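PDB 1LM5: subdomain of Desmoplakin Carboxy-Terminal domain (DPCT) from Homo sapiens, which probably helps tether intermediate filaments to desmosomes, its plakin repeats forming part of the filament-binding carboxy-terminal region of desmoplakin. Local coordinates for residues B[36-39]-B[40-44]; B[83-87]-B[88-92]; B[110-113]-B[114-118]; B[157-160]-B[161-164]. All coordinates share one frame; numbering follows the deposited sequence.

Interaction 1 (B[36-39]-B[40-44]); sequences SITG and QRLLE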
loop_
_atom_site.group_PDB
_atom_site.type_symbol
_atom_site.label_atom_id
_atom_site.label_comp_id
_atom_site.label_asym_id
_atom_site.label_seq_id
_atom_site.Cartn_x
_atom_site.Cartn_y
_atom_site.Cartn_z
ATOM N N SER B 36 -6.199 -2.393 -28.399
ATOM C CA SER B 36 -7.127 -2.186 -27.298
ATOM C C SER B 36 -7.131 -3.260 -26.218
ATOM O O SER B 36 -7.411 -2.969 -25.058
ATOM C CB SER B 36 -8.550 -2.018 -27.831
ATOM O OG SER B 36 -9.045 -3.254 -28.299
ATOM N N ILE B 37 -6.856 -4.503 -26.584
ATOM C CA ILE B 37 -6.865 -5.551 -25.576
ATOM C C ILE B 37 -5.649 -5.423 -24.670
ATOM O O ILE B 37 -5.757 -5.503 -23.442
ATOM C CB ILE B 37 -6.897 -6.947 -26.212
ATOM C CG1 ILE B 37 -8.212 -7.134 -26.965
ATOM C CG2 ILE B 37 -6.790 -8.022 -25.127
ATOM C CD1 ILE B 37 -8.279 -8.452 -27.725
ATOM N N THR B 38 -4.489 -5.224 -25.279
ATOM C CA THR B 38 -3.273 -5.053 -24.506
ATOM C C THR B 38 -3.422 -3.787 -23.660
ATOM O O THR B 38 -3.081 -3.773 -22.484
ATOM C CB THR B 38 -2.063 -4.892 -25.430
ATOM O OG1 THR B 38 -1.851 -6.111 -26.147
ATOM C CG2 THR B 38 -0.806 -4.530 -24.631
ATOM N N GLY B 39 -3.919 -2.719 -24.276
ATOM C CA GLY B 39 -4.095 -1.478 -23.551
ATOM C C GLY B 39 -5.038 -1.694 -22.387
ATOM O O GLY B 39 -4.803 -1.222 -21.277
ATOM N N GLN B 40 -6.125 -2.414 -22.633
ATOM C CA GLN B 40 -7.063 -2.676 -21.558
ATOM C C GLN B 40 -6.358 -3.402 -20.425
ATOM O O GLN B 40 -6.549 -3.101 -19.261
ATOM C CB GLN B 40 -8.215 -3.552 -22.044
ATOM C CG GLN B 40 -9.167 -3.928 -20.929
ATOM C CD GLN B 40 -10.287 -4.808 -21.434
ATOM O OE1 GLN B 40 -10.841 -4.553 -22.507
ATOM N NE2 GLN B 40 -10.637 -5.835 -20.667
ATOM N N ARG B 41 -5.534 -4.373 -20.774
ATOM C CA ARG B 41 -4.861 -5.136 -19.748
ATOM C C ARG B 41 -3.845 -4.317 -19.007
ATOM O O ARG B 41 -3.682 -4.499 -17.813
ATOM C CB ARG B 41 -4.262 -6.389 -20.357
ATOM C CG ARG B 41 -5.385 -7.335 -20.678
ATOM C CD ARG B 41 -5.007 -8.500 -21.524
ATOM N NE ARG B 41 -6.227 -9.256 -21.766
ATOM C CZ ARG B 41 -6.291 -10.376 -22.471
ATOM N NH1 ARG B 41 -5.193 -10.887 -23.017
ATOM N NH2 ARG B 41 -7.460 -10.987 -22.613
ATOM N N LEU B 42 -3.177 -3.394 -19.691
ATOM C CA LEU B 42 -2.219 -2.561 -18.977
ATOM C C LEU B 42 -3.016 -1.710 -18.002
ATOM O O LEU B 42 -2.559 -1.443 -16.896
ATOM C CB LEU B 42 -1.446 -1.657 -19.929
ATOM C CG LEU B 42 -0.494 -2.442 -20.829
ATOM C CD1 LEU B 42 0.155 -1.490 -21.806
ATOM C CD2 LEU B 42 0.536 -3.165 -19.987
ATOM N N LEU B 43 -4.206 -1.286 -18.428
ATOM C CA LEU B 43 -5.070 -0.470 -17.572
ATOM C C LEU B 43 -5.619 -1.335 -16.440
ATOM O O LEU B 43 -5.787 -0.860 -15.325
ATOM C CB LEU B 43 -6.247 0.117 -18.362
ATOM C CG LEU B 43 -6.225 1.509 -19.006
ATOM C CD1 LEU B 43 -5.025 2.305 -18.545
ATOM C CD2 LEU B 43 -6.289 1.379 -20.498
ATOM N N GLU B 44 -5.912 -2.599 -16.723
ATOM C CA GLU B 44 -6.417 -3.471 -15.664
ATOM C C GLU B 44 -5.351 -3.591 -14.599
ATOM O O GLU B 44 -5.639 -3.532 -13.415
ATOM C CB GLU B 44 -6.740 -4.862 -16.203
ATOM C CG GLU B 44 -7.903 -4.888 -17.163
ATOM C CD GLU B 44 -8.113 -6.258 -17.753
ATOM O OE1 GLU B 44 -7.127 -7.020 -17.841
ATOM O OE2 GLU B 44 -9.256 -6.559 -18.144
HETATM O O HOH W 1 -10.132 -3.234 -24.955
#

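Interaction 2 (B[83-87]-B[88-92]); sequences AQKAF and IGFEG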
loop_
_atom_site.group_PDB
_atom_site.type_symbol
_atom_site.label_atom_id
_atom_site.label_comp_id
_atom_site.label_asym_id
_atom_site.label_seq_id
_atom_site.Cartn_x
_atom_site.Cartn_y
_atom_site.Cartn_z
ATOM N N ALA B 83 -11.515 -5.355 -13.019
ATOM C CA ALA B 83 -10.153 -5.086 -12.548
ATOM C C ALA B 83 -10.187 -4.151 -11.341
ATOM O O ALA B 83 -9.428 -4.320 -10.385
ATOM C CB ALA B 83 -9.318 -4.454 -13.660
ATOM N N GLN B 84 -11.051 -3.145 -11.394
ATOM C CA GLN B 84 -11.153 -2.217 -10.275
ATOM C C GLN B 84 -11.674 -3.004 -9.081
ATOM O O GLN B 84 -11.222 -2.820 -7.959
ATOM C CB GLN B 84 -12.096 -1.053 -10.589
ATOM C CG GLN B 84 -12.136 -0.007 -9.485
ATOM C CD GLN B 84 -12.803 1.289 -9.907
ATOM O OE1 GLN B 84 -13.996 1.315 -10.224
ATOM N NE2 GLN B 84 -12.035 2.379 -9.912
ATOM N N LYS B 85 -12.628 -3.894 -9.336
ATOM C CA LYS B 85 -13.183 -4.714 -8.270
ATOM C C LYS B 85 -12.101 -5.598 -7.670
ATOM O O LYS B 85 -12.153 -5.926 -6.490
ATOM C CB LYS B 85 -14.329 -5.587 -8.789
ATOM C CG LYS B 85 -15.657 -4.862 -8.911
ATOM C CD LYS B 85 -16.734 -5.803 -9.420
ATOM C CE LYS B 85 -18.052 -5.077 -9.623
ATOM N NZ LYS B 85 -18.554 -4.493 -8.344
ATOM N N ALA B 86 -11.123 -5.984 -8.486
ATOM C CA ALA B 86 -10.032 -6.826 -8.006
ATOM C C ALA B 86 -9.270 -6.082 -6.928
ATOM O O ALA B 86 -8.545 -6.680 -6.134
ATOM C CB ALA B 86 -9.099 -7.189 -9.145
ATOM N N PHE B 87 -9.424 -4.766 -6.898
ATOM C CA PHE B 87 -8.752 -3.988 -5.874
ATOM C C PHE B 87 -9.695 -3.621 -4.737
ATOM O O PHE B 87 -9.402 -3.868 -3.569
ATOM C CB PHE B 87 -8.174 -2.701 -6.444
ATOM C CG PHE B 87 -7.390 -1.927 -5.448
ATOM C CD1 PHE B 87 -6.077 -2.271 -5.167
ATOM C CD2 PHE B 87 -7.980 -0.888 -4.739
ATOM C CE1 PHE B 87 -5.355 -1.592 -4.189
ATOM C CE2 PHE B 87 -7.268 -0.208 -3.761
ATOM C CZ PHE B 87 -5.952 -0.561 -3.487
ATOM N N ILE B 88 -10.830 -3.024 -5.082
ATOM C CA ILE B 88 -11.775 -2.603 -4.058
ATOM C C ILE B 88 -12.454 -3.789 -3.399
ATOM O O ILE B 88 -12.883 -3.705 -2.254
ATOM C CB ILE B 88 -12.845 -1.660 -4.640
ATOM C CG1 ILE B 88 -13.505 -2.304 -5.857
ATOM C CG2 ILE B 88 -12.208 -0.332 -5.021
ATOM C CD1 ILE B 88 -14.535 -1.403 -6.559
ATOM N N GLY B 89 -12.552 -4.890 -4.133
ATOM C CA GLY B 89 -13.177 -6.082 -3.603
ATOM C C GLY B 89 -14.500 -6.384 -4.279
ATOM O O GLY B 89 -15.211 -5.477 -4.715
ATOM N N PHE B 90 -14.818 -7.667 -4.393
ATOM C CA PHE B 90 -16.076 -8.074 -4.994
ATOM C C PHE B 90 -17.063 -8.221 -3.847
ATOM O O PHE B 90 -16.747 -8.815 -2.818
ATOM C CB PHE B 90 -15.920 -9.389 -5.757
ATOM C CG PHE B 90 -15.093 -9.263 -7.008
ATOM C CD1 PHE B 90 -13.708 -9.258 -6.942
ATOM C CD2 PHE B 90 -15.705 -9.112 -8.247
ATOM C CE1 PHE B 90 -12.936 -9.107 -8.088
ATOM C CE2 PHE B 90 -14.937 -8.957 -9.406
ATOM C CZ PHE B 90 -13.547 -8.955 -9.321
ATOM N N GLU B 91 -18.254 -7.661 -4.025
ATOM C CA GLU B 91 -19.255 -7.698 -2.978
ATOM C C GLU B 91 -19.290 -9.012 -2.223
ATOM O O GLU B 91 -19.576 -10.069 -2.785
ATOM C CB GLU B 91 -20.635 -7.360 -3.534
ATOM C CG GLU B 91 -21.315 -6.282 -2.698
ATOM C CD GLU B 91 -20.368 -5.122 -2.387
ATOM O OE1 GLU B 91 -19.986 -4.392 -3.330
ATOM O OE2 GLU B 91 -19.999 -4.951 -1.203
ATOM N N GLY B 92 -18.962 -8.906 -0.938
ATOM C CA GLY B 92 -18.926 -10.038 -0.032
ATOM C C GLY B 92 -19.416 -11.380 -0.534
ATOM O O GLY B 92 -18.618 -12.287 -0.775
#

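Interaction 3 (B[110-113]-B[114-118]); sequences LPYE and AGQRF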
loop_
_atom_site.group_PDB
_atom_site.type_symbol
_atom_site.label_atom_id
_atom_site.label_comp_id
_atom_site.label_asym_id
_atom_site.label_seq_id
_atom_site.Cartn_x
_atom_site.Cartn_y
_atom_site.Cartn_z
ATOM N N LEU B 110 -15.851 -14.067 -11.293
ATOM C CA LEU B 110 -14.813 -13.549 -12.153
ATOM C C LEU B 110 -14.242 -14.696 -12.977
ATOM O O LEU B 110 -13.804 -15.705 -12.426
ATOM C CB LEU B 110 -13.729 -12.914 -11.272
ATOM C CG LEU B 110 -12.567 -12.132 -11.870
ATOM C CD1 LEU B 110 -13.092 -10.957 -12.682
ATOM C CD2 LEU B 110 -11.676 -11.647 -10.734
ATOM N N PRO B 111 -14.272 -14.576 -14.313
ATOM C CA PRO B 111 -13.730 -15.644 -15.156
ATOM C C PRO B 111 -12.279 -15.905 -14.743
ATOM O O PRO B 111 -11.553 -14.974 -14.389
ATOM C CB PRO B 111 -13.838 -15.058 -16.560
ATOM C CG PRO B 111 -15.066 -14.212 -16.465
ATOM C CD PRO B 111 -14.882 -13.517 -15.136
ATOM N N TYR B 112 -11.868 -17.167 -14.780
ATOM C CA TYR B 112 -10.512 -17.544 -14.396
ATOM C C TYR B 112 -9.432 -16.683 -15.043
ATOM O O TYR B 112 -8.490 -16.254 -14.376
ATOM C CB TYR B 112 -10.244 -19.000 -14.764
ATOM C CG TYR B 112 -8.847 -19.455 -14.400
ATOM C CD1 TYR B 112 -8.506 -19.722 -13.080
ATOM C CD2 TYR B 112 -7.858 -19.577 -15.375
ATOM C CE1 TYR B 112 -7.215 -20.097 -12.734
ATOM C CE2 TYR B 112 -6.559 -19.953 -15.039
ATOM C CZ TYR B 112 -6.248 -20.211 -13.717
ATOM O OH TYR B 112 -4.969 -20.584 -13.373
ATOM N N GLU B 113 -9.558 -16.460 -16.346
ATOM C CA GLU B 113 -8.579 -15.666 -17.083
ATOM C C GLU B 113 -8.402 -14.260 -16.526
ATOM O O GLU B 113 -7.275 -13.824 -16.279
ATOM C CB GLU B 113 -8.967 -15.584 -18.552
ATOM C CG GLU B 113 -8.147 -16.480 -19.452
ATOM C CD GLU B 113 -8.536 -16.316 -20.906
ATOM O OE1 GLU B 113 -8.629 -15.151 -21.364
ATOM O OE2 GLU B 113 -8.745 -17.346 -21.587
ATOM N N ALA B 114 -9.516 -13.556 -16.342
ATOM C CA ALA B 114 -9.489 -12.198 -15.806
ATOM C C ALA B 114 -8.898 -12.216 -14.398
ATOM O O ALA B 114 -8.007 -11.429 -14.074
ATOM C CB ALA B 114 -10.898 -11.627 -15.763
ATOM N N GLY B 115 -9.406 -13.126 -13.571
ATOM C CA GLY B 115 -8.926 -13.242 -12.208
ATOM C C GLY B 115 -7.431 -13.474 -12.170
ATOM O O GLY B 115 -6.716 -12.836 -11.395
ATOM N N GLN B 116 -6.958 -14.381 -13.019
ATOM C CA GLN B 116 -5.541 -14.702 -13.074
ATOM C C GLN B 116 -4.700 -13.514 -13.498
ATOM O O GLN B 116 -3.614 -13.300 -12.970
ATOM C CB GLN B 116 -5.289 -15.866 -14.029
ATOM C CG GLN B 116 -5.266 -17.196 -13.329
ATOM C CD GLN B 116 -4.245 -17.233 -12.209
ATOM O OE1 GLN B 116 -3.033 -17.141 -12.439
ATOM N NE2 GLN B 116 -4.727 -17.368 -10.991
ATOM N N ARG B 117 -5.201 -12.755 -14.460
ATOM C CA ARG B 117 -4.482 -11.578 -14.927
ATOM C C ARG B 117 -4.313 -10.644 -13.743
ATOM O O ARG B 117 -3.226 -10.144 -13.469
ATOM C CB ARG B 117 -5.279 -10.817 -15.988
ATOM C CG ARG B 117 -5.322 -11.419 -17.357
ATOM C CD ARG B 117 -5.557 -10.314 -18.385
ATOM N NE ARG B 117 -6.823 -9.613 -18.196
ATOM C CZ ARG B 117 -8.013 -10.108 -18.527
ATOM N NH1 ARG B 117 -8.104 -11.317 -19.069
ATOM N NH2 ARG B 117 -9.112 -9.397 -18.323
ATOM N N PHE B 118 -5.419 -10.406 -13.048
ATOM C CA PHE B 118 -5.425 -9.484 -11.931
ATOM C C PHE B 118 -4.475 -9.912 -10.821
ATOM O O PHE B 118 -3.697 -9.108 -10.311
ATOM C CB PHE B 118 -6.855 -9.339 -11.413
ATOM C CG PHE B 118 -7.843 -8.901 -12.462
ATOM C CD1 PHE B 118 -9.207 -9.094 -12.264
ATOM C CD2 PHE B 118 -7.418 -8.278 -13.640
ATOM C CE1 PHE B 118 -10.136 -8.673 -13.213
ATOM C CE2 PHE B 118 -8.338 -7.856 -14.597
ATOM C CZ PHE B 118 -9.711 -8.058 -14.377
#

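Interaction 4 (B[157-160]-B[161-164]); sequences QDTS and SYAK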
loop_
_atom_site.group_PDB
_atom_site.type_symbol
_atom_site.label_atom_id
_atom_site.label_comp_id
_atom_site.label_asym_id
_atom_site.label_seq_id
_atom_site.Cartn_x
_atom_site.Cartn_y
_atom_site.Cartn_z
ATOM N N GLN B 157 4.304 -17.358 -8.288
ATOM C CA GLN B 157 5.746 -17.242 -8.130
ATOM C C GLN B 157 6.504 -17.503 -9.430
ATOM O O GLN B 157 7.511 -16.849 -9.710
ATOM C CB GLN B 157 6.221 -18.218 -7.055
ATOM C CG GLN B 157 7.725 -18.357 -6.960
ATOM C CD GLN B 157 8.119 -19.662 -6.318
ATOM O OE1 GLN B 157 7.744 -19.940 -5.180
ATOM N NE2 GLN B 157 8.871 -20.483 -7.047
ATOM N N ASP B 158 6.031 -18.461 -10.216
ATOM C CA ASP B 158 6.677 -18.795 -11.479
ATOM C C ASP B 158 6.332 -17.743 -12.529
ATOM O O ASP B 158 5.718 -18.045 -13.558
ATOM C CB ASP B 158 6.220 -20.170 -11.963
ATOM C CG ASP B 158 6.949 -20.615 -13.215
ATOM O OD1 ASP B 158 6.537 -21.625 -13.824
ATOM O OD2 ASP B 158 7.937 -19.956 -13.593
ATOM N N THR B 159 6.736 -16.509 -12.255
ATOM C CA THR B 159 6.464 -15.389 -13.146
ATOM C C THR B 159 6.897 -15.673 -14.575
ATOM O O THR B 159 6.295 -15.175 -15.522
ATOM C CB THR B 159 7.167 -14.108 -12.652
ATOM O OG1 THR B 159 8.586 -14.320 -12.609
ATOM C CG2 THR B 159 6.671 -13.738 -11.259
ATOM N N SER B 160 7.938 -16.486 -14.727
ATOM C CA SER B 160 8.449 -16.828 -16.044
ATOM C C SER B 160 7.406 -17.537 -16.890
ATOM O O SER B 160 7.421 -17.432 -18.115
ATOM C CB SER B 160 9.687 -17.722 -15.917
ATOM O OG SER B 160 10.704 -17.078 -15.170
ATOM N N SER B 161 6.487 -18.240 -16.239
ATOM C CA SER B 161 5.458 -18.981 -16.961
ATOM C C SER B 161 4.102 -18.286 -17.099
ATOM O O SER B 161 3.110 -18.925 -17.459
ATOM C CB SER B 161 5.260 -20.352 -16.312
ATOM O OG SER B 161 4.799 -20.212 -14.979
ATOM N N TYR B 162 4.044 -16.993 -16.817
ATOM C CA TYR B 162 2.783 -16.270 -16.957
ATOM C C TYR B 162 2.344 -16.263 -18.414
ATOM O O TYR B 162 3.170 -16.154 -19.323
ATOM C CB TYR B 162 2.926 -14.820 -16.507
ATOM C CG TYR B 162 2.923 -14.585 -15.020
ATOM C CD1 TYR B 162 2.911 -13.286 -14.516
ATOM C CD2 TYR B 162 2.941 -15.647 -14.114
ATOM C CE1 TYR B 162 2.922 -13.041 -13.155
ATOM C CE2 TYR B 162 2.955 -15.411 -12.744
ATOM C CZ TYR B 162 2.946 -14.110 -12.270
ATOM O OH TYR B 162 2.992 -13.858 -10.918
ATOM N N ALA B 163 1.038 -16.348 -18.633
ATOM C CA ALA B 163 0.494 -16.344 -19.979
ATOM C C ALA B 163 0.895 -15.050 -20.686
ATOM O O ALA B 163 0.929 -13.991 -20.072
ATOM C CB ALA B 163 -1.018 -16.461 -19.920
ATOM N N LYS B 164 1.205 -15.140 -21.973
ATOM C CA LYS B 164 1.593 -13.960 -22.754
ATOM C C LYS B 164 0.306 -13.245 -23.150
ATOM O O LYS B 164 -0.153 -13.336 -24.289
ATOM C CB LYS B 164 2.367 -14.393 -24.000
ATOM C CG LYS B 164 3.565 -15.297 -23.709
ATOM C CD LYS B 164 4.579 -14.618 -22.786
ATOM C CE LYS B 164 5.837 -15.458 -22.599
ATOM N NZ LYS B 164 6.819 -14.817 -21.664
#

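Interaction 1 (B[36-39]-B[40-44])
Ile37 and Arg41 run side by side on one flank of helix 36-47, and the CG2 branch of Ile37 sits over the centre of one guanidinium face, 3.6 Å from Arg41 CZ. With CG anti to its carbonyl carbon (chi1 -72°) and the chain extended to NE, Arg41 brings its flat end back over the isoleucine one turn earlier; its NH1 bonds to Ile165 O. Packing is closest on the buried flank of Thr38, Gly39, Leu42 and Leu43. Leu43 turns CD2 to within 3.1 Å of Gly39 O, Leu42 CG rests on the carbonyl of Thr38, Leu42 and Leu43 meet Ile25 of helix 25-30, and Thr38 and Leu42 meet Leu166 of strand 166-167. Ser36 and Gln40 form the more solvent-accessible side, although Gln40 also touches helix 74-88. There a water donates to Gln40 OE1 at 2.9 Å and, weakly, to Ser36 O, an oxygen that also accepts Gln40 N. The other end of the amide gives a nearly straight bond, NE2 to Glu44 OE2 at 3.0 Å, from above the carboxylate plane. Water and carboxylate together help to fix the amide's rotation, and Glu44, gripped by Gln40 and by Arg117's salt bridge, would probably stay ionised although buried.

Interaction 2 (B[83-87]-B[88-92])
The chain leaves helix 74-88 here through two successive backbone bonds: Ile88 N to Gln84 O at 2.9 Å, almost straight, and Gly89 N to Lys85 O at 2.6 Å, more bent. Gln84 O is shared, since Phe87 N also donates to it. Gly89 then turns to positive phi (111°), and 90-92 continues as an irregular loop. Gly89, with no CB to meet the carbonyl of Ile88, takes up this conformation without strain. Such a glycine, the first non-helical residue with positive phi, is a common helix C-terminal stop, and in this plakin repeat domain it sends the chain from helix 74-88 toward helix 101-106. Phe90 is thereby folded back against the last turn. Lys85 CB lies over one face of its ring, 3.6 Å from the Phe90 centroid and 17° off the normal, a CH-pi contact offset toward the rim near CE2 and CZ. Lys85 CD follows along the rim, 3.6 Å from Phe90 CE2, and the two side chains cross at about a right angle. CE1 of Phe90 reaches the backbone of Ala86, while Ala104 of helix 101-106, Met99 and Leu110 also pack on the side chain of Phe90. On another side of the helix end, Ile88 has CG1 between its backbone N and carbonyl carbon (chi1 53°), which lays that branch 3.4 Å from Lys85 CA and puts CD1 4.0 Å from Gln84 CG.

Interaction 3 (B[110-113]-B[114-118])
With chi1 at 180°, Tyr112 swings its ring along the helix flank to Gln116, whose bend at chi2 (-56°) sets its amide beside the phenol, ring and amide planes only 18° apart. Gln116 CG is the touching atom: it stands over one face of the Tyr112 ring, 3.6 Å from the centroid and displaced toward the CZ rim, in a CH-pi contact. The amide carbon Gln116 CD follows at 3.6 Å from Tyr112 OH. Pro111 is the N-cap residue, and its carbonyl accepts Gly115 N at 2.9 Å as the first turn of helix 112-124 begins. Tyr112 O and Glu113 O continue the pattern with Gln116 N and Arg117 N. Before the cap, Leu110 points into the turn: its CD1 meets Ala114 CB and Phe118 CE1, both at 3.8 Å, while CD2 lies 3.5 Å from Gly115 CA, a tight fit against a residue lacking a side chain. OE1 of Glu113 stays 4.5 Å from Arg117 NH1, beyond a salt bridge; the arginine, bent at chi3, instead gives NE to Glu44. Leu110 and Phe118 pack against Pro82 of helix 74-88, Leu110 and Tyr112 meet helix 101-106, and Arg117 and Phe118 reach helix 36-47, so the opening turn of helix 112-124 is wedged among three other helices.

Interaction 4 (B[157-160]-B[161-164])
Asp158 meets Ser161 just after helix 150-157 ends: its carbonyl oxygen accepts Ser161 N at 2.8 Å, the donor standing well above the carbonyl plane. Its carboxylate, with CG anti to the backbone N (chi1 -175°), turns toward the serine hydroxyl as well. That hydroxyl lies near both OD1 and O of Asp158, but it is modelled too close for its bonding to be settled. Asp158 is also the centre of an inverse gamma turn, closed by a weak bond from Thr159 N to Gln157 O. Thr159 comes next and carries the apolar part. Its CA sits over one face of the Tyr162 ring, 3.7 Å from the centroid and 19° off the normal, a CH-pi contact displaced toward the CE2 rim. The methyl CG2 of Thr159 reaches the far end of the phenol, 3.7 Å from Tyr162 OH, while its own hydroxyl bonds to Glu6. Thr159 O takes Tyr162 N at 3.2 Å, so the backbone bond and ring contact join the same two residues. Ser160 continues the short 3-10 segment. Tyr162 OH bonds back to Leu156 O, and its ring packs on Glu120, Tyr123 and Leu124 of helix 112-124. Successive bonds from residue i+3 to the carbonyl of residue i are characteristic of 3-10 and tight-turn geometry, here joining helix 150-157 to the approach to strand 166-167.

Overall arrangement
Interactions 1, 2 and 3 meet in one interior, where helices 36-47, 74-88 and 112-124 come together. Glu44 links interactions 1 and 3: its OE1 takes Arg117 NE at 2.6 Å, and its CD packs on Phe118 CE2. Glu44 CB also touches Ala83 CB of interaction 2 at 3.6 Å. Interactions 2 and 3, with centres about 12 Å apart, are joined by Phe118 against Ala83 and Ala86, and by Phe90 CZ on Leu110 CD2 at 3.6 Å. Interaction 4 stands apart, its nearest atoms about 6 Å from interactions 1 and 3 and about 14 Å from interaction 2; Tyr162 ties it to helix 112-124 farther along.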